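Local coordinates for protein endo-1,4-b-d-mannanase (Trichoderma reesei, PDB 1QNR) that hydrolyses the internal beta-1,4-mannosidic bonds of mannans, as a glycoside hydrolase of family 5, at residues 155-160 / 195-200; 105-110 / 163-168; 146-151 / 189-194; 53-58 / 90-95. One frame throughout, in Å; residues are numbered along the deposited sequence.

Contact 1: residues 155-160 / 195-200. With NAG (2-acetamido-2-deoxy-beta-D-glucopyranose), chain G.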
loop_
_atom_site.group_PDB
_atom_site.type_symbol
_atom_site.label_atom_id
_atom_site.label_comp_id
_atom_site.label_asym_id
_atom_site.label_seq_id
_atom_site.Cartn_x
_atom_site.Cartn_y
_atom_site.Cartn_z
ATOM N N TYR A 155 8.955 -13.753 5.355
ATOM C CA TYR A 155 8.767 -12.839 6.493
ATOM C C TYR A 155 7.565 -13.251 7.338
ATOM O O TYR A 155 7.108 -12.478 8.198
ATOM C CB TYR A 155 8.573 -11.380 6.016
ATOM C CG TYR A 155 9.540 -10.986 4.893
ATOM C CD1 TYR A 155 10.912 -11.011 5.107
ATOM C CD2 TYR A 155 9.067 -10.538 3.659
ATOM C CE1 TYR A 155 11.831 -10.713 4.083
ATOM C CE2 TYR A 155 9.988 -10.221 2.654
ATOM C CZ TYR A 155 11.334 -10.267 2.865
ATOM O OH TYR A 155 12.182 -9.908 1.822
ATOM N N ALA A 156 6.994 -14.467 7.115
ATOM C CA ALA A 156 5.764 -14.894 7.817
ATOM C C ALA A 156 5.863 -14.823 9.327
ATOM O O ALA A 156 4.829 -14.591 10.017
ATOM C CB ALA A 156 5.320 -16.326 7.387
ATOM N N ASN A 157 7.074 -14.984 9.948
ATOM C CA ASN A 157 7.194 -14.940 11.383
ATOM C C ASN A 157 7.897 -13.689 11.926
ATOM O O ASN A 157 8.227 -13.578 13.143
ATOM C CB ASN A 157 7.940 -16.182 11.929
ATOM C CG ASN A 157 7.243 -17.447 11.503
ATOM O OD1 ASN A 157 7.262 -18.000 10.373
ATOM N ND2 ASN A 157 6.498 -18.034 12.483
ATOM N N SER A 158 8.060 -12.701 11.045
ATOM C CA SER A 158 8.621 -11.414 11.460
ATOM C C SER A 158 7.551 -10.512 12.085
ATOM O O SER A 158 6.450 -10.344 11.484
ATOM C CB SER A 158 9.245 -10.664 10.216
ATOM O OG SER A 158 9.633 -9.305 10.680
ATOM N N THR A 159 7.817 -9.812 13.189
ATOM C CA THR A 159 6.858 -8.880 13.763
ATOM C C THR A 159 6.888 -7.494 13.057
ATOM O O THR A 159 6.024 -6.682 13.381
ATOM C CB THR A 159 7.077 -8.684 15.276
ATOM O OG1 THR A 159 8.414 -8.281 15.490
ATOM C CG2 THR A 159 6.833 -10.005 16.046
ATOM N N ALA A 160 7.724 -7.319 12.038
ATOM C CA ALA A 160 7.716 -6.018 11.326
ATOM C C ALA A 160 6.691 -5.934 10.235
ATOM O O ALA A 160 6.610 -4.844 9.653
ATOM C CB ALA A 160 9.142 -5.775 10.768
ATOM N N ASP A 195 0.223 -17.952 6.270
ATOM C CA ASP A 195 0.659 -17.100 7.387
ATOM C C ASP A 195 -0.565 -16.733 8.263
ATOM O O ASP A 195 -1.479 -16.006 7.783
ATOM C CB ASP A 195 1.340 -15.831 6.835
ATOM C CG ASP A 195 1.703 -14.748 7.841
ATOM O OD1 ASP A 195 1.345 -14.787 9.031
ATOM O OD2 ASP A 195 2.506 -13.827 7.409
ATOM N N SER A 196 -0.674 -17.330 9.467
ATOM C CA SER A 196 -1.801 -16.972 10.353
ATOM C C SER A 196 -1.494 -15.865 11.366
ATOM O O SER A 196 -2.283 -15.495 12.264
ATOM C CB SER A 196 -2.267 -18.206 11.148
ATOM O OG SER A 196 -1.217 -18.740 11.977
ATOM N N ASN A 197 -0.270 -15.255 11.279
ATOM C CA ASN A 197 0.135 -14.241 12.188
ATOM C C ASN A 197 -0.274 -12.826 11.772
ATOM O O ASN A 197 -0.415 -11.967 12.631
ATOM C CB ASN A 197 1.686 -14.222 12.336
ATOM C CG ASN A 197 2.244 -15.544 12.829
ATOM O OD1 ASN A 197 1.702 -16.135 13.762
ATOM N ND2 ASN A 197 3.306 -16.024 12.113
ATOM N N HIS A 198 -0.420 -12.592 10.457
ATOM C CA HIS A 198 -0.548 -11.185 9.942
ATOM C C HIS A 198 -1.872 -10.841 9.297
ATOM O O HIS A 198 -2.614 -11.711 8.763
ATOM C CB HIS A 198 0.575 -10.944 8.882
ATOM C CG HIS A 198 1.968 -10.966 9.484
ATOM N ND1 HIS A 198 2.949 -11.892 9.084
ATOM C CD2 HIS A 198 2.515 -10.126 10.427
ATOM C CE1 HIS A 198 4.048 -11.566 9.808
ATOM N NE2 HIS A 198 3.809 -10.553 10.665
ATOM N N LEU A 199 -2.217 -9.539 9.432
ATOM C CA LEU A 199 -3.380 -8.977 8.762
ATOM C C LEU A 199 -3.241 -8.963 7.228
ATOM O O LEU A 199 -2.111 -8.988 6.696
ATOM C CB LEU A 199 -3.520 -7.503 9.219
ATOM C CG LEU A 199 -3.716 -7.319 10.740
ATOM C CD1 LEU A 199 -3.712 -5.799 11.115
ATOM C CD2 LEU A 199 -5.002 -8.008 11.249
ATOM N N VAL A 200 -4.360 -9.001 6.494
ATOM C CA VAL A 200 -4.415 -8.957 5.035
ATOM C C VAL A 200 -5.437 -7.882 4.612
ATOM O O VAL A 200 -6.513 -7.723 5.182
ATOM C CB VAL A 200 -4.801 -10.316 4.456
ATOM C CG1 VAL A 200 -4.819 -10.381 2.911
ATOM C CG2 VAL A 200 -3.842 -11.441 4.937
HETATM C C1 NAG G . 5.599 -19.364 12.332
HETATM C C2 NAG G . 5.799 -20.281 13.530
HETATM C C3 NAG G . 4.839 -21.443 13.271
HETATM C C4 NAG G . 3.390 -20.939 13.083
HETATM C C5 NAG G . 3.317 -19.923 11.907
HETATM C C6 NAG G . 1.928 -19.311 11.747
HETATM C C7 NAG G . 7.958 -20.758 14.611
HETATM C C8 NAG G . 9.288 -21.420 14.447
HETATM N N2 NAG G . 7.221 -20.732 13.458
HETATM O O3 NAG G . 4.896 -22.300 14.433
HETATM O O4 NAG G . 2.541 -22.087 12.720
HETATM O O5 NAG G . 4.237 -18.865 12.235
HETATM O O6 NAG G . 1.899 -18.560 10.473
HETATM O O7 NAG G . 7.502 -20.359 15.639
#

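Contact 2: residues 105-110 / 163-168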
loop_
_atom_site.group_PDB
_atom_site.type_symbol
_atom_site.label_atom_id
_atom_site.label_comp_id
_atom_site.label_asym_id
_atom_site.label_seq_id
_atom_site.Cartn_x
_atom_site.Cartn_y
_atom_site.Cartn_z
ATOM N N LYS A 105 6.629 -0.747 11.176
ATOM C CA LYS A 105 5.861 -1.865 10.584
ATOM C C LYS A 105 5.664 -1.581 9.069
ATOM O O LYS A 105 5.606 -0.389 8.702
ATOM C CB LYS A 105 4.447 -1.958 11.216
ATOM C CG LYS A 105 4.536 -2.056 12.789
ATOM C CD LYS A 105 5.304 -3.276 13.269
ATOM C CE LYS A 105 5.193 -3.353 14.809
ATOM N NZ LYS A 105 6.162 -4.410 15.323
ATOM N N LEU A 106 5.547 -2.624 8.262
ATOM C CA LEU A 106 5.449 -2.430 6.808
ATOM C C LEU A 106 4.161 -2.986 6.148
ATOM O O LEU A 106 3.697 -4.095 6.480
ATOM C CB LEU A 106 6.601 -3.228 6.155
ATOM C CG LEU A 106 8.040 -2.851 6.627
ATOM C CD1 LEU A 106 9.042 -3.845 6.039
ATOM C CD2 LEU A 106 8.312 -1.397 6.177
ATOM N N ILE A 107 3.582 -2.181 5.224
ATOM C CA ILE A 107 2.477 -2.703 4.370
ATOM C C ILE A 107 3.139 -3.080 3.044
ATOM O O ILE A 107 3.819 -2.216 2.447
ATOM C CB ILE A 107 1.343 -1.690 4.212
ATOM C CG1 ILE A 107 0.673 -1.474 5.580
ATOM C CG2 ILE A 107 0.315 -2.190 3.133
ATOM C CD1 ILE A 107 -0.454 -0.398 5.608
ATOM N N ILE A 108 2.922 -4.320 2.542
ATOM C CA ILE A 108 3.621 -4.786 1.337
ATOM C C ILE A 108 2.673 -5.403 0.301
ATOM O O ILE A 108 2.141 -6.524 0.487
ATOM C CB ILE A 108 4.703 -5.860 1.732
ATOM C CG1 ILE A 108 5.688 -5.306 2.778
ATOM C CG2 ILE A 108 5.463 -6.316 0.459
ATOM C CD1 ILE A 108 6.804 -6.273 3.201
ATOM N N PRO A 109 2.402 -4.673 -0.802
ATOM C CA PRO A 109 1.580 -5.214 -1.906
ATOM C C PRO A 109 2.402 -6.094 -2.843
ATOM O O PRO A 109 3.596 -5.860 -3.095
ATOM C CB PRO A 109 1.052 -3.927 -2.659
ATOM C CG PRO A 109 2.183 -2.937 -2.385
ATOM C CD PRO A 109 2.656 -3.217 -0.961
ATOM N N PHE A 110 1.727 -7.119 -3.462
ATOM C CA PHE A 110 2.380 -8.132 -4.287
ATOM C C PHE A 110 2.427 -7.881 -5.789
ATOM O O PHE A 110 3.258 -8.546 -6.438
ATOM C CB PHE A 110 1.721 -9.533 -4.065
ATOM C CG PHE A 110 1.666 -10.006 -2.629
ATOM C CD1 PHE A 110 2.856 -10.229 -1.914
ATOM C CD2 PHE A 110 0.436 -10.256 -2.020
ATOM C CE1 PHE A 110 2.803 -10.704 -0.611
ATOM C CE2 PHE A 110 0.405 -10.718 -0.689
ATOM C CZ PHE A 110 1.580 -10.958 0.018
ATOM N N ALA A 163 0.782 -5.538 7.394
ATOM C CA ALA A 163 -0.198 -6.337 6.620
ATOM C C ALA A 163 0.383 -6.728 5.237
ATOM O O ALA A 163 1.125 -5.929 4.614
ATOM C CB ALA A 163 -1.485 -5.512 6.371
ATOM N N TRP A 164 -0.114 -7.870 4.752
ATOM C CA TRP A 164 0.086 -8.235 3.320
ATOM C C TRP A 164 -1.041 -7.532 2.531
ATOM O O TRP A 164 -2.184 -7.387 3.057
ATOM C CB TRP A 164 -0.054 -9.747 3.151
ATOM C CG TRP A 164 0.992 -10.552 3.900
ATOM C CD1 TRP A 164 0.765 -11.459 4.880
ATOM C CD2 TRP A 164 2.420 -10.440 3.731
ATOM N NE1 TRP A 164 1.970 -11.994 5.319
ATOM C CE2 TRP A 164 2.998 -11.321 4.675
ATOM C CE3 TRP A 164 3.264 -9.650 2.924
ATOM C CZ2 TRP A 164 4.373 -11.545 4.788
ATOM C CZ3 TRP A 164 4.658 -9.802 3.077
ATOM C CH2 TRP A 164 5.172 -10.725 4.024
ATOM N N GLU A 165 -0.749 -7.112 1.307
ATOM C CA GLU A 165 -1.728 -6.377 0.484
ATOM C C GLU A 165 -1.737 -7.031 -0.882
ATOM O O GLU A 165 -0.727 -7.299 -1.550
ATOM C CB GLU A 165 -1.330 -4.888 0.478
ATOM C CG GLU A 165 -2.282 -4.012 -0.378
ATOM C CD GLU A 165 -2.077 -2.540 0.001
ATOM O OE1 GLU A 165 -1.147 -1.942 -0.586
ATOM O OE2 GLU A 165 -2.801 -2.135 0.976
ATOM N N LEU A 166 -2.998 -7.320 -1.354
ATOM C CA LEU A 166 -3.105 -8.092 -2.603
ATOM C C LEU A 166 -2.515 -7.327 -3.770
ATOM O O LEU A 166 -1.824 -7.986 -4.622
ATOM C CB LEU A 166 -4.566 -8.517 -2.825
ATOM C CG LEU A 166 -5.265 -9.287 -1.695
ATOM C CD1 LEU A 166 -6.573 -9.927 -2.264
ATOM C CD2 LEU A 166 -4.366 -10.316 -1.032
ATOM N N GLY A 167 -2.723 -6.009 -3.919
ATOM C CA GLY A 167 -2.046 -5.297 -5.018
ATOM C C GLY A 167 -2.134 -3.801 -4.730
ATOM O O GLY A 167 -2.827 -3.320 -3.813
ATOM N N ASN A 168 -1.373 -3.049 -5.560
ATOM C CA ASN A 168 -1.525 -1.587 -5.532
ATOM C C ASN A 168 -2.670 -1.172 -6.484
ATOM O O ASN A 168 -2.492 -1.279 -7.722
ATOM C CB ASN A 168 -0.252 -0.888 -5.966
ATOM C CG ASN A 168 -0.414 0.650 -5.974
ATOM O OD1 ASN A 168 -0.850 1.266 -4.977
ATOM N ND2 ASN A 168 -0.083 1.239 -7.114
#

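Contact 3: residues 146-151 / 189-194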
loop_
_atom_site.group_PDB
_atom_site.type_symbol
_atom_site.label_atom_id
_atom_site.label_comp_id
_atom_site.label_asym_id
_atom_site.label_seq_id
_atom_site.Cartn_x
_atom_site.Cartn_y
_atom_site.Cartn_z
ATOM N N LYS A 146 2.609 -18.221 -7.024
ATOM C CA LYS A 146 3.970 -18.704 -6.704
ATOM C C LYS A 146 4.801 -17.529 -6.182
ATOM O O LYS A 146 5.592 -17.702 -5.224
ATOM C CB LYS A 146 4.655 -19.288 -7.958
ATOM C CG LYS A 146 4.209 -20.670 -8.385
ATOM C CD LYS A 146 5.090 -21.173 -9.559
ATOM C CE LYS A 146 6.493 -21.471 -9.125
ATOM N NZ LYS A 146 7.200 -22.458 -10.012
ATOM N N TYR A 147 4.607 -16.318 -6.732
ATOM C CA TYR A 147 5.363 -15.134 -6.207
ATOM C C TYR A 147 4.872 -14.709 -4.848
ATOM O O TYR A 147 5.714 -14.467 -3.954
ATOM C CB TYR A 147 5.187 -13.955 -7.269
ATOM C CG TYR A 147 6.041 -12.774 -6.820
ATOM C CD1 TYR A 147 7.451 -12.887 -6.896
ATOM C CD2 TYR A 147 5.471 -11.614 -6.309
ATOM C CE1 TYR A 147 8.265 -11.860 -6.437
ATOM C CE2 TYR A 147 6.297 -10.571 -5.849
ATOM C CZ TYR A 147 7.655 -10.740 -5.868
ATOM O OH TYR A 147 8.501 -9.699 -5.379
ATOM N N VAL A 148 3.581 -14.696 -4.579
ATOM C CA VAL A 148 3.035 -14.481 -3.226
ATOM C C VAL A 148 3.706 -15.452 -2.248
ATOM O O VAL A 148 4.111 -15.042 -1.124
ATOM C CB VAL A 148 1.492 -14.622 -3.219
ATOM C CG1 VAL A 148 0.936 -14.622 -1.791
ATOM C CG2 VAL A 148 0.814 -13.504 -4.019
ATOM N N GLN A 149 3.705 -16.764 -2.596
ATOM C CA GLN A 149 4.375 -17.675 -1.617
ATOM C C GLN A 149 5.836 -17.328 -1.386
ATOM O O GLN A 149 6.308 -17.477 -0.198
ATOM C CB GLN A 149 4.183 -19.143 -2.118
ATOM C CG GLN A 149 4.662 -20.171 -1.087
ATOM C CD GLN A 149 6.113 -20.515 -1.001
ATOM O OE1 GLN A 149 6.945 -20.333 -1.908
ATOM N NE2 GLN A 149 6.549 -21.093 0.138
ATOM N N ALA A 150 6.542 -16.961 -2.442
ATOM C CA ALA A 150 7.992 -16.648 -2.255
ATOM C C ALA A 150 8.192 -15.435 -1.368
ATOM O O ALA A 150 9.194 -15.417 -0.620
ATOM C CB ALA A 150 8.616 -16.414 -3.633
ATOM N N VAL A 151 7.277 -14.429 -1.407
ATOM C CA VAL A 151 7.481 -13.272 -0.524
ATOM C C VAL A 151 6.986 -13.540 0.875
ATOM O O VAL A 151 7.735 -13.375 1.886
ATOM C CB VAL A 151 6.728 -12.039 -1.108
ATOM C CG1 VAL A 151 6.778 -10.821 -0.127
ATOM C CG2 VAL A 151 7.367 -11.621 -2.469
ATOM N N GLN A 189 -7.771 -15.809 1.134
ATOM C CA GLN A 189 -7.753 -17.145 1.771
ATOM C C GLN A 189 -6.427 -17.837 1.562
ATOM O O GLN A 189 -5.877 -18.464 2.533
ATOM C CB GLN A 189 -8.897 -18.060 1.214
ATOM C CG GLN A 189 -10.287 -17.684 1.663
ATOM C CD GLN A 189 -11.368 -18.509 0.941
ATOM O OE1 GLN A 189 -11.057 -19.527 0.286
ATOM N NE2 GLN A 189 -12.595 -18.089 1.112
ATOM N N TYR A 190 -5.804 -17.752 0.376
ATOM C CA TYR A 190 -4.476 -18.366 0.152
ATOM C C TYR A 190 -3.423 -17.733 1.023
ATOM O O TYR A 190 -2.584 -18.445 1.650
ATOM C CB TYR A 190 -4.128 -18.239 -1.351
ATOM C CG TYR A 190 -2.761 -18.792 -1.718
ATOM C CD1 TYR A 190 -2.495 -20.149 -1.465
ATOM C CD2 TYR A 190 -1.715 -18.058 -2.270
ATOM C CE1 TYR A 190 -1.249 -20.760 -1.714
ATOM C CE2 TYR A 190 -0.484 -18.618 -2.605
ATOM C CZ TYR A 190 -0.275 -19.949 -2.269
ATOM O OH TYR A 190 0.996 -20.503 -2.545
ATOM N N VAL A 191 -3.390 -16.403 1.134
ATOM C CA VAL A 191 -2.383 -15.752 2.004
ATOM C C VAL A 191 -2.562 -16.207 3.450
ATOM O O VAL A 191 -1.543 -16.554 4.121
ATOM C CB VAL A 191 -2.489 -14.194 1.938
ATOM C CG1 VAL A 191 -1.479 -13.504 2.890
ATOM C CG2 VAL A 191 -2.197 -13.703 0.510
ATOM N N LYS A 192 -3.798 -16.291 3.944
ATOM C CA LYS A 192 -4.038 -16.767 5.327
ATOM C C LYS A 192 -3.584 -18.214 5.517
ATOM O O LYS A 192 -3.177 -18.620 6.652
ATOM C CB LYS A 192 -5.509 -16.590 5.741
ATOM C CG LYS A 192 -5.928 -15.101 5.832
ATOM C CD LYS A 192 -5.322 -14.405 7.047
ATOM C CE LYS A 192 -6.119 -13.119 7.366
ATOM N NZ LYS A 192 -5.551 -12.325 8.502
ATOM N N SER A 193 -3.596 -19.029 4.446
ATOM C CA SER A 193 -3.128 -20.440 4.544
ATOM C C SER A 193 -1.619 -20.542 4.639
ATOM O O SER A 193 -1.079 -21.601 5.045
ATOM C CB SER A 193 -3.604 -21.255 3.302
ATOM O OG SER A 193 -2.806 -21.103 2.108
ATOM N N LEU A 194 -0.896 -19.451 4.227
ATOM C CA LEU A 194 0.547 -19.419 4.314
ATOM C C LEU A 194 1.051 -18.742 5.591
ATOM O O LEU A 194 2.259 -18.910 5.940
ATOM C CB LEU A 194 1.143 -18.542 3.156
ATOM C CG LEU A 194 0.811 -19.080 1.750
ATOM C CD1 LEU A 194 1.376 -18.103 0.701
ATOM C CD2 LEU A 194 1.517 -20.449 1.539
#

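Contact 4: residues 53-58 / 90-95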
loop_
_atom_site.group_PDB
_atom_site.type_symbol
_atom_site.label_atom_id
_atom_site.label_comp_id
_atom_site.label_asym_id
_atom_site.label_seq_id
_atom_site.Cartn_x
_atom_site.Cartn_y
_atom_site.Cartn_z
ATOM N N VAL A 53 5.222 2.129 7.320
ATOM C CA VAL A 53 5.748 2.523 6.003
ATOM C C VAL A 53 5.170 1.538 4.967
ATOM O O VAL A 53 5.206 0.312 5.172
ATOM C CB VAL A 53 7.312 2.473 5.922
ATOM C CG1 VAL A 53 7.804 3.091 4.597
ATOM C CG2 VAL A 53 7.912 3.225 7.080
ATOM N N ARG A 54 4.697 2.083 3.829
ATOM C CA ARG A 54 4.193 1.224 2.707
ATOM C C ARG A 54 5.288 1.153 1.649
ATOM O O ARG A 54 5.761 2.213 1.155
ATOM C CB ARG A 54 2.845 1.778 2.244
ATOM C CG ARG A 54 2.217 0.880 1.124
ATOM C CD ARG A 54 0.697 1.188 1.089
ATOM N NE ARG A 54 0.017 0.565 -0.083
ATOM C CZ ARG A 54 -0.168 1.193 -1.271
ATOM N NH1 ARG A 54 0.348 2.415 -1.489
ATOM N NH2 ARG A 54 -0.923 0.567 -2.183
ATOM N N VAL A 55 5.743 -0.065 1.293
ATOM C CA VAL A 55 6.907 -0.257 0.320
ATOM C C VAL A 55 6.439 -1.212 -0.766
ATOM O O VAL A 55 5.590 -2.103 -0.490
ATOM C CB VAL A 55 8.161 -0.779 1.081
ATOM C CG1 VAL A 55 8.554 0.201 2.209
ATOM C CG2 VAL A 55 7.995 -2.199 1.647
ATOM N N TRP A 56 7.024 -1.128 -1.985
ATOM C CA TRP A 56 6.590 -2.142 -3.022
ATOM C C TRP A 56 7.164 -3.523 -2.714
ATOM O O TRP A 56 8.359 -3.719 -2.450
ATOM C CB TRP A 56 7.024 -1.699 -4.429
ATOM C CG TRP A 56 6.175 -0.595 -5.051
ATOM C CD1 TRP A 56 6.480 -0.068 -6.286
ATOM C CD2 TRP A 56 4.949 0.047 -4.612
ATOM N NE1 TRP A 56 5.490 0.820 -6.655
ATOM C CE2 TRP A 56 4.563 0.934 -5.647
ATOM C CE3 TRP A 56 4.161 -0.037 -3.425
ATOM C CZ2 TRP A 56 3.387 1.717 -5.601
ATOM C CZ3 TRP A 56 2.994 0.788 -3.401
ATOM C CH2 TRP A 56 2.590 1.680 -4.462
ATOM N N GLY A 57 6.312 -4.563 -2.860
ATOM C CA GLY A 57 6.789 -5.958 -2.731
ATOM C C GLY A 57 6.941 -6.656 -4.065
ATOM O O GLY A 57 7.071 -7.921 -4.076
ATOM N N PHE A 58 7.039 -5.892 -5.156
ATOM C CA PHE A 58 7.151 -6.379 -6.510
ATOM C C PHE A 58 8.148 -5.535 -7.313
ATOM O O PHE A 58 8.406 -4.371 -7.005
ATOM C CB PHE A 58 5.748 -6.290 -7.257
ATOM C CG PHE A 58 5.107 -4.894 -7.201
ATOM C CD1 PHE A 58 5.499 -3.903 -8.150
ATOM C CD2 PHE A 58 4.181 -4.560 -6.229
ATOM C CE1 PHE A 58 4.932 -2.632 -8.061
ATOM C CE2 PHE A 58 3.586 -3.286 -6.157
ATOM C CZ PHE A 58 3.979 -2.319 -7.084
ATOM N N GLN A 90 16.882 -10.066 -1.874
ATOM C CA GLN A 90 17.740 -9.630 -0.749
ATOM C C GLN A 90 17.679 -8.151 -0.548
ATOM O O GLN A 90 17.949 -7.729 0.645
ATOM C CB GLN A 90 19.202 -10.098 -1.051
ATOM C CG GLN A 90 19.372 -11.602 -1.060
ATOM C CD GLN A 90 20.819 -12.067 -1.277
ATOM O OE1 GLN A 90 21.720 -11.348 -0.844
ATOM N NE2 GLN A 90 20.983 -13.238 -1.850
ATOM N N THR A 91 17.342 -7.229 -1.439
ATOM C CA THR A 91 17.161 -5.805 -1.173
ATOM C C THR A 91 15.937 -5.648 -0.251
ATOM O O THR A 91 16.000 -4.875 0.722
ATOM C CB THR A 91 17.036 -4.775 -2.359
ATOM O OG1 THR A 91 15.836 -5.121 -3.122
ATOM C CG2 THR A 91 18.212 -5.072 -3.306
ATOM N N LEU A 92 14.822 -6.377 -0.546
ATOM C CA LEU A 92 13.659 -6.316 0.398
ATOM C C LEU A 92 13.973 -6.977 1.753
ATOM O O LEU A 92 13.486 -6.421 2.790
ATOM C CB LEU A 92 12.467 -7.022 -0.277
ATOM C CG LEU A 92 11.106 -6.900 0.448
ATOM C CD1 LEU A 92 10.645 -5.449 0.611
ATOM C CD2 LEU A 92 10.039 -7.694 -0.346
ATOM N N ASP A 93 14.874 -7.971 1.779
ATOM C CA ASP A 93 15.195 -8.543 3.110
ATOM C C ASP A 93 15.815 -7.462 4.011
ATOM O O ASP A 93 15.577 -7.409 5.234
ATOM C CB ASP A 93 16.234 -9.676 2.993
ATOM C CG ASP A 93 15.763 -10.933 2.315
ATOM O OD1 ASP A 93 14.542 -11.148 2.156
ATOM O OD2 ASP A 93 16.659 -11.780 1.998
ATOM N N TYR A 94 16.677 -6.583 3.458
ATOM C CA TYR A 94 17.305 -5.536 4.271
ATOM C C TYR A 94 16.296 -4.522 4.796
ATOM O O TYR A 94 16.396 -3.961 5.880
ATOM C CB TYR A 94 18.537 -4.890 3.563
ATOM C CG TYR A 94 19.312 -4.063 4.615
ATOM C CD1 TYR A 94 20.143 -4.712 5.547
ATOM C CD2 TYR A 94 19.130 -2.695 4.765
ATOM C CE1 TYR A 94 20.797 -4.000 6.547
ATOM C CE2 TYR A 94 19.777 -1.989 5.767
ATOM C CZ TYR A 94 20.604 -2.640 6.649
ATOM O OH TYR A 94 21.306 -1.940 7.641
ATOM N N VAL A 95 15.285 -4.177 3.917
ATOM C CA VAL A 95 14.205 -3.292 4.362
ATOM C C VAL A 95 13.474 -3.870 5.552
ATOM O O VAL A 95 13.192 -3.138 6.517
ATOM C CB VAL A 95 13.245 -3.013 3.149
ATOM C CG1 VAL A 95 12.023 -2.203 3.611
ATOM C CG2 VAL A 95 13.981 -2.242 2.077
#

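Contact 1: residues 155-160 / 195-200
A glycosylated beta turn of type I, Y155 to S158, meets the loop that leads into strand 199-201. N197 ND2 gives a nearly straight bond to A156 O (3.0 Å, 167°), met from above the carbonyl plane. The same ND2 donates to O5 of the NAG carried by N157, so one amide nitrogen bonds both the turn and the sugar. H198 NE2 donates to S158 O at 2.8 Å, in the ring plane but bent at the hydrogen. In this TIM barrel of family 5, the turn joins helix 138-155 to strand 161-165. H198 ND1 donates to D195 OD2 (2.6 Å), also in the ring plane, and OD2 uses its syn lone pair. D195 OD1 accepts from N197 N in an Asx turn, and W164 NE1 also bonds OD2. With both ring nitrogens engaged, the imidazole is fixed in rotation and is probably doubly protonated beside D195. A leucine in place of H198 would probably leave S158 O without this donor and D195 without its ring partner.

Contact 2: residues 105-110 / 163-168
F110 swings its ring toward W164, with F110 CZ 3.6 Å from W164 CE3. The two rings are nearly parallel, 25° apart, but slid until they barely overlap. F110 CG lies anti to its own carbonyl carbon (chi1 -55°), which brings the ring close to E165 O, with F110 CD2 3.2 Å from it. I108 stands beside W164 and points the same way, CD1 to CZ3. Exchanging F110 for an alanine would probably open a gap beside W164 and take away the packing at CE3. Beneath them neighbouring parallel strands of the TIM barrel, 105-109 and 161-165, are paired. I108 N donates to A163 O at 3.2 Å, and E165 N to I108 O. F110 N continues the ladder to E165 O. On the other face E165 runs alongside P109, with E165 OE1 3.6 Å from P109 CB, while OE2 approaches I107 CG2. Set against apolar carbons, the carboxylate is probably charge-balanced by its OE1 salt bridge to R54, beyond strand 105-109, although E275 lies close to OE2.

Contact 3: residues 146-151 / 189-194
V148 of segment 146-151 puts one methyl, CG1, among three side chains of segment 189-194. CG1 lies anti to the V148 backbone N (chi1 171°) and meets V191 CG2 at 4.0 Å. The two valines cross at about a right angle. Y190 CE2 and L194 CD1 each lie 4.3 Å from V148 CG1. Q149 takes the outer side of the contact. Its chain bends at chi2 (-82°), and the amide end leads away. What touches is therefore the aliphatic root: Q149 CB lies 3.5 Å from Y190 OH, and Q149 CG lies 4.1 Å from L194 CD2. L194 CD1 reaches further in, 3.8 Å from Q149 CA. L194 CG also rests over one face of the Y190 ring, toward its rim. The segments run roughly the same way, their axes 33° apart and 10.5 Å at closest approach. They lie on successive outer helices of the TIM barrel, joined through strand 161-165. V191 faces inward to W164 and V200, and V148 to F110. There is no salt bridge or hydrogen bond between the segments. The fit rests on methyl and methylene contacts with a ring and its hydroxyl, which here meets carbon, so shape outweighs polar pairing.

Contact 4: residues 53-58 / 90-95
Segment 53-58 leaves the end of strand 52-54 at V55 and runs on as a loop, while 90-95 is the first part of helix 90-102. The backbones stay well apart. The nearest CA atoms are those of G57 and L92, at 7.6 Å, and side chains bridge the space. L92 has its CG anti to the backbone N (chi1 -172°), which directs the branch toward segment 53-58, where its two methyls divide the work. L92 CD1 lies 4.3 Å from V55 CG2 and 4.2 Å from W56 O. L92 CD2 meets the backbone at G57 CA, 4.4 Å away. One turn along the helix, V95 CG1 faces V55 CG1 at 4.4 Å. V55 thus has a separate methyl for each helix residue. The W56 side chain leads away from the helix; its ring has F58 CZ over one face, and its NE1 bonds a glycerol, probably from the crystallisation liquor. W56 O is hydrogen-bonded to S30 OG, so L92 CD1 only packs beside it. The helix lies on the outside of the barrel and leads into strand 105-109, which pairs with strand 52-54. V55 also touches I108 of that strand, and V95 touches F42 of helix 35-47.

Contact 2 is the core of the set: every touching residue is buried, and its centre lies about 5 Å from that of the chain. Contact 4 is buried too, but farther out. Contacts 1 and 3 are only partly buried, about 16 and 17 Å from the chain centre. Chemistry follows place: backbone pairing within the sheet in contact 2, apolar packing in contacts 3 and 4, side-chain bonds to loop carbonyls and a glycan in contact 1. Strand 161-165 follows helix 138-155 and precedes helix 178-194, so contacts 2 and 3 share a neighbourhood. W164 of contact 2 reaches into contacts 1 and 3. R54 joins contact 4 to E165 and N168, and Y147 OH bonds G57 O.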